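Local structure of glutamate--tRNA ligase (6B1Z) at residues Y87-R91 against Q92-R96; I404-D407 against G408-F411. The protein probably catalyses the ATP-dependent attachment of glutamate to its cognate tRNA. One frame throughout, in Å; residues are numbered along the deposited sequence.

Interaction 1. Residues Y87-R91 against Q92-R96; sequences YAPYR and QSERR
R95 reaches back onto the backbone carbonyls of Y87 and P89 in a local turn contact, within the loop that leads from helix 62-73 to helix 96-106. Its NH1 gives hydrogen bonds to P89 O (2.7 Å) and to Y87 O (3.0 Å), both oxygens tilted a little over 20° from the guanidinium plane. The chain is extended as far as CD and then bends at chi3 (66°), which brings NH1 to both carbonyl oxygens. The A88-P89 peptide bond is cis and lies in the bend of backbone that carries these two carbonyls. Water 1 accepts from NH2 of R95 at 2.9 Å, while its NE makes a salt bridge to D217 of helix 210-220. All this lies in the class I (E and Q) catalytic domain, where a short 3-10 turn at 92-93 leads to R95, the N-cap residue of helix 96-106. Round that turn E94 N bonds to R91 O at 3.0 Å. The side chains of R91 and E94 run side by side and end in a salt bridge, NH1 to OE2 at 3.1 Å. OE2 lies in the guanidinium plane and is met on its syn side, with the two flat groups perpendicular; R91 NE has a second carboxylate partner in E63. The other carboxylate oxygen, E94 OE1, rests 3.5 Å from CB of the P89 ring.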
loop_
_atom_site.group_PDB
_atom_site.type_symbol
_atom_site.label_atom_id
_atom_site.label_comp_id
_atom_site.label_asym_id
_atom_site.label_seq_id
_atom_site.Cartn_x
_atom_site.Cartn_y
_atom_site.Cartn_z
ATOM N N TYR A 87 25.883 -9.328 -5.033
ATOM C CA TYR A 87 25.760 -10.199 -3.870
ATOM C C TYR A 87 24.684 -11.259 -4.071
ATOM O O TYR A 87 24.111 -11.762 -3.106
ATOM C CB TYR A 87 25.488 -9.385 -2.604
ATOM C CG TYR A 87 26.572 -8.366 -2.364
ATOM C CD1 TYR A 87 27.839 -8.767 -1.951
ATOM C CD2 TYR A 87 26.355 -7.020 -2.609
ATOM C CE1 TYR A 87 28.843 -7.853 -1.760
ATOM C CE2 TYR A 87 27.364 -6.092 -2.422
ATOM C CZ TYR A 87 28.605 -6.523 -1.991
ATOM O OH TYR A 87 29.625 -5.623 -1.795
ATOM N N ALA A 88 24.423 -11.626 -5.322
ATOM C CA ALA A 88 23.474 -12.683 -5.601
ATOM C C ALA A 88 23.942 -13.989 -4.955
ATOM O O ALA A 88 25.146 -14.208 -4.787
ATOM C CB ALA A 88 23.323 -12.854 -7.111
ATOM N N PRO A 89 23.010 -14.903 -4.613
ATOM C CA PRO A 89 21.562 -14.853 -4.866
ATOM C C PRO A 89 20.807 -13.884 -3.972
ATOM O O PRO A 89 21.104 -13.746 -2.786
ATOM C CB PRO A 89 21.098 -16.287 -4.575
ATOM C CG PRO A 89 22.344 -17.129 -4.628
ATOM C CD PRO A 89 23.424 -16.223 -4.102
ATOM N N TYR A 90 19.806 -13.230 -4.551
ATOM C CA TYR A 90 18.945 -12.342 -3.781
ATOM C C TYR A 90 17.678 -13.039 -3.304
ATOM O O TYR A 90 16.761 -12.363 -2.829
ATOM C CB TYR A 90 18.611 -11.080 -4.600
ATOM C CG TYR A 90 19.841 -10.217 -4.775
ATOM C CD1 TYR A 90 20.229 -9.329 -3.781
ATOM C CD2 TYR A 90 20.643 -10.333 -5.922
ATOM C CE1 TYR A 90 21.382 -8.563 -3.914
ATOM C CE2 TYR A 90 21.799 -9.570 -6.066
ATOM C CZ TYR A 90 22.152 -8.681 -5.066
ATOM O OH TYR A 90 23.291 -7.927 -5.188
ATOM N N ARG A 91 17.610 -14.365 -3.408
ATOM C CA ARG A 91 16.598 -15.164 -2.715
ATOM C C ARG A 91 17.280 -15.969 -1.623
ATOM O O ARG A 91 18.271 -16.659 -1.881
ATOM C CB ARG A 91 15.871 -16.120 -3.657
ATOM C CG ARG A 91 15.173 -15.473 -4.814
ATOM C CD ARG A 91 14.435 -16.536 -5.595
ATOM N NE ARG A 91 13.714 -15.975 -6.736
ATOM C CZ ARG A 91 13.889 -16.366 -7.991
ATOM N NH1 ARG A 91 14.748 -17.343 -8.274
ATOM N NH2 ARG A 91 13.183 -15.807 -8.979
ATOM N N GLN A 92 16.745 -15.888 -0.404
ATOM C CA GLN A 92 17.402 -16.553 0.719
ATOM C C GLN A 92 17.370 -18.072 0.585
ATOM O O GLN A 92 18.289 -18.755 1.075
ATOM C CB GLN A 92 16.758 -16.085 2.024
ATOM C CG GLN A 92 17.076 -14.614 2.311
ATOM C CD GLN A 92 16.668 -14.171 3.696
ATOM O OE1 GLN A 92 15.547 -14.416 4.135
ATOM N NE2 GLN A 92 17.571 -13.491 4.379
ATOM N N SER A 93 16.357 -18.628 -0.096
ATOM C CA SER A 93 16.309 -20.077 -0.308
ATOM C C SER A 93 17.508 -20.589 -1.100
ATOM O O SER A 93 17.785 -21.794 -1.083
ATOM C CB SER A 93 15.019 -20.484 -1.026
ATOM O OG SER A 93 14.944 -19.950 -2.341
ATOM N N GLU A 94 18.233 -19.700 -1.775
ATOM C CA GLU A 94 19.335 -20.073 -2.644
ATOM C C GLU A 94 20.694 -19.815 -2.009
ATOM O O GLU A 94 21.719 -19.925 -2.696
ATOM C CB GLU A 94 19.198 -19.320 -3.968
ATOM C CG GLU A 94 17.938 -19.740 -4.718
ATOM C CD GLU A 94 17.650 -18.880 -5.930
ATOM O OE1 GLU A 94 18.465 -17.983 -6.213
ATOM O OE2 GLU A 94 16.607 -19.099 -6.589
ATOM N N ARG A 95 20.735 -19.543 -0.701
ATOM C CA ARG A 95 21.957 -19.122 -0.025
ATOM C C ARG A 95 22.409 -20.105 1.051
ATOM O O ARG A 95 23.119 -19.715 1.985
ATOM C CB ARG A 95 21.775 -17.725 0.570
ATOM C CG ARG A 95 21.480 -16.648 -0.506
ATOM C CD ARG A 95 21.159 -15.291 0.097
ATOM N NE ARG A 95 22.283 -14.666 0.799
ATOM C CZ ARG A 95 23.237 -13.945 0.218
ATOM N NH1 ARG A 95 23.281 -13.803 -1.113
ATOM N NH2 ARG A 95 24.184 -13.411 0.974
ATOM N N ARG A 96 22.043 -21.384 0.915
ATOM C CA ARG A 96 22.280 -22.333 2.005
ATOM C C ARG A 96 23.767 -22.500 2.318
ATOM O O ARG A 96 24.138 -22.629 3.490
ATOM C CB ARG A 96 21.642 -23.687 1.686
ATOM C CG ARG A 96 22.278 -24.835 2.468
ATOM C CD ARG A 96 21.626 -26.181 2.194
ATOM N NE ARG A 96 20.301 -26.290 2.797
ATOM C CZ ARG A 96 20.078 -26.470 4.097
ATOM N NH1 ARG A 96 21.092 -26.553 4.953
ATOM N NH2 ARG A 96 18.837 -26.567 4.542
HETATM O O HOH W 1 26.387 -12.418 -0.595
#

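Interaction 2. Residues I404-D407 against G408-F411; sequences IYND and GKFF. With EDO (1,2-ethanediol), chain X.
The K409 chain crosses the Y405 ring obliquely, near its rim, where helix 401-406 ends. CG sits 4.0 Å above one face of that ring, and CE of K409 comes within 4.0 Å of Y405 CE2. Y405 CG is anti to the backbone N (chi1 173°), which turns the ring toward the lysine; its hydroxyl is hydrogen-bonded to H413. Next to this pair the backbone turns: G408 N bonds to Y405 O at 2.9 Å, and water 2 bridges N406 O and K409 N. F410 brings its ring back over the turn, with CE1 3.3 Å from D407 O and one face over G408 CA. The F411 ring in turn has F410 CE2 above one face. The exposed D407 carboxylate accepts a hydrogen bond at each oxygen from one 1,2-ethanediol, probably a crystallisation additive, O2 to OD1 and O1 to OD2. Within the anticodon-binding domain, I404 and Y405 pack on helix 364-377 and F411 on helix 384-394, while F410 and F411 meet helix 487-507, where R502 bonds to F410 O.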
loop_
_atom_site.group_PDB
_atom_site.type_symbol
_atom_site.label_atom_id
_atom_site.label_comp_id
_atom_site.label_asym_id
_atom_site.label_seq_id
_atom_site.Cartn_x
_atom_site.Cartn_y
_atom_site.Cartn_z
ATOM N N ILE A 404 -16.457 10.254 -14.204
ATOM C CA ILE A 404 -16.830 11.071 -15.355
ATOM C C ILE A 404 -17.977 10.430 -16.136
ATOM O O ILE A 404 -18.845 11.134 -16.675
ATOM C CB ILE A 404 -15.590 11.301 -16.240
ATOM C CG1 ILE A 404 -14.518 12.062 -15.454
ATOM C CG2 ILE A 404 -15.963 12.094 -17.518
ATOM C CD1 ILE A 404 -13.194 12.205 -16.205
ATOM N N TYR A 405 -18.022 9.097 -16.192
ATOM C CA TYR A 405 -19.198 8.436 -16.751
ATOM C C TYR A 405 -20.319 8.303 -15.723
ATOM O O TYR A 405 -21.470 8.667 -15.992
ATOM C CB TYR A 405 -18.839 7.049 -17.289
ATOM C CG TYR A 405 -20.087 6.293 -17.715
ATOM C CD1 TYR A 405 -20.771 6.645 -18.869
ATOM C CD2 TYR A 405 -20.602 5.265 -16.929
ATOM C CE1 TYR A 405 -21.922 5.982 -19.246
ATOM C CE2 TYR A 405 -21.760 4.600 -17.292
ATOM C CZ TYR A 405 -22.411 4.963 -18.457
ATOM O OH TYR A 405 -23.564 4.303 -18.831
ATOM N N ASN A 406 -20.008 7.769 -14.545
ATOM C CA ASN A 406 -21.079 7.404 -13.623
ATOM C C ASN A 406 -21.878 8.616 -13.171
ATOM O O ASN A 406 -23.080 8.498 -12.909
ATOM C CB ASN A 406 -20.502 6.672 -12.421
ATOM C CG ASN A 406 -20.059 5.269 -12.762
ATOM O OD1 ASN A 406 -20.688 4.592 -13.583
ATOM N ND2 ASN A 406 -18.990 4.817 -12.130
ATOM N N ASP A 407 -21.236 9.781 -13.078
ATOM C CA ASP A 407 -21.911 11.018 -12.724
ATOM C C ASP A 407 -22.292 11.844 -13.938
ATOM O O ASP A 407 -22.789 12.959 -13.774
ATOM C CB ASP A 407 -21.040 11.856 -11.777
ATOM C CG ASP A 407 -20.758 11.148 -10.460
ATOM O OD1 ASP A 407 -21.511 10.216 -10.080
ATOM O OD2 ASP A 407 -19.754 11.506 -9.808
ATOM N N GLY A 408 -22.066 11.326 -15.142
ATOM C CA GLY A 408 -22.412 12.036 -16.362
ATOM C C GLY A 408 -23.218 11.189 -17.325
ATOM O O GLY A 408 -23.053 11.291 -18.551
ATOM N N LYS A 409 -24.119 10.362 -16.789
ATOM C CA LYS A 409 -24.840 9.443 -17.659
ATOM C C LYS A 409 -25.768 10.175 -18.618
ATOM O O LYS A 409 -26.067 9.641 -19.692
ATOM C CB LYS A 409 -25.613 8.422 -16.820
ATOM C CG LYS A 409 -24.706 7.385 -16.145
ATOM C CD LYS A 409 -25.509 6.354 -15.375
ATOM C CE LYS A 409 -24.593 5.389 -14.638
ATOM N NZ LYS A 409 -25.360 4.389 -13.849
ATOM N N PHE A 410 -26.181 11.401 -18.278
ATOM C CA PHE A 410 -27.021 12.218 -19.154
ATOM C C PHE A 410 -26.332 12.616 -20.450
ATOM O O PHE A 410 -27.014 13.077 -21.367
ATOM C CB PHE A 410 -27.471 13.477 -18.414
ATOM C CG PHE A 410 -26.377 14.106 -17.599
ATOM C CD1 PHE A 410 -26.295 13.878 -16.236
ATOM C CD2 PHE A 410 -25.408 14.894 -18.204
ATOM C CE1 PHE A 410 -25.265 14.433 -15.477
ATOM C CE2 PHE A 410 -24.376 15.457 -17.460
ATOM C CZ PHE A 410 -24.308 15.225 -16.095
ATOM N N PHE A 411 -25.010 12.460 -20.562
ATOM C CA PHE A 411 -24.374 12.706 -21.851
ATOM C C PHE A 411 -24.705 11.617 -22.853
ATOM O O PHE A 411 -24.611 11.849 -24.065
ATOM C CB PHE A 411 -22.848 12.800 -21.708
ATOM C CG PHE A 411 -22.367 14.067 -21.056
ATOM C CD1 PHE A 411 -22.546 15.300 -21.671
ATOM C CD2 PHE A 411 -21.694 14.021 -19.847
ATOM C CE1 PHE A 411 -22.077 16.466 -21.077
ATOM C CE2 PHE A 411 -21.232 15.186 -19.244
ATOM C CZ PHE A 411 -21.425 16.406 -19.863
HETATM C C1 EDO X . -19.146 9.530 -7.146
HETATM O O1 EDO X . -19.854 10.777 -7.254
HETATM C C2 EDO X . -20.094 8.350 -7.354
HETATM O O2 EDO X . -20.357 8.146 -8.756
HETATM O O HOH W 2 -25.092 10.326 -13.995
#

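How the interactions relate
Interactions 1 and 2 belong to different functional parts of the enzyme: 87-96 lies in the catalytic domain and 404-411 in the anticodon-binding domain. Their centres are about 52 Å apart, on opposite sides of the centre of the chain, and their nearest atoms are about 38 Å apart, so they do not touch. Interaction 1 closes before interaction 2 opens along the sequence. Both are turns beside a helix end, but the first leads into a helix and uses two arginines, one on backbone carbonyls and one in a salt bridge, whereas the second leaves a helix and rests more on aromatic rings. Each has a small molecule nearby, formic acid about 5 Å from the Q92 side chain and 1,2-ethanediol on D407, neither likely to be a natural ligand.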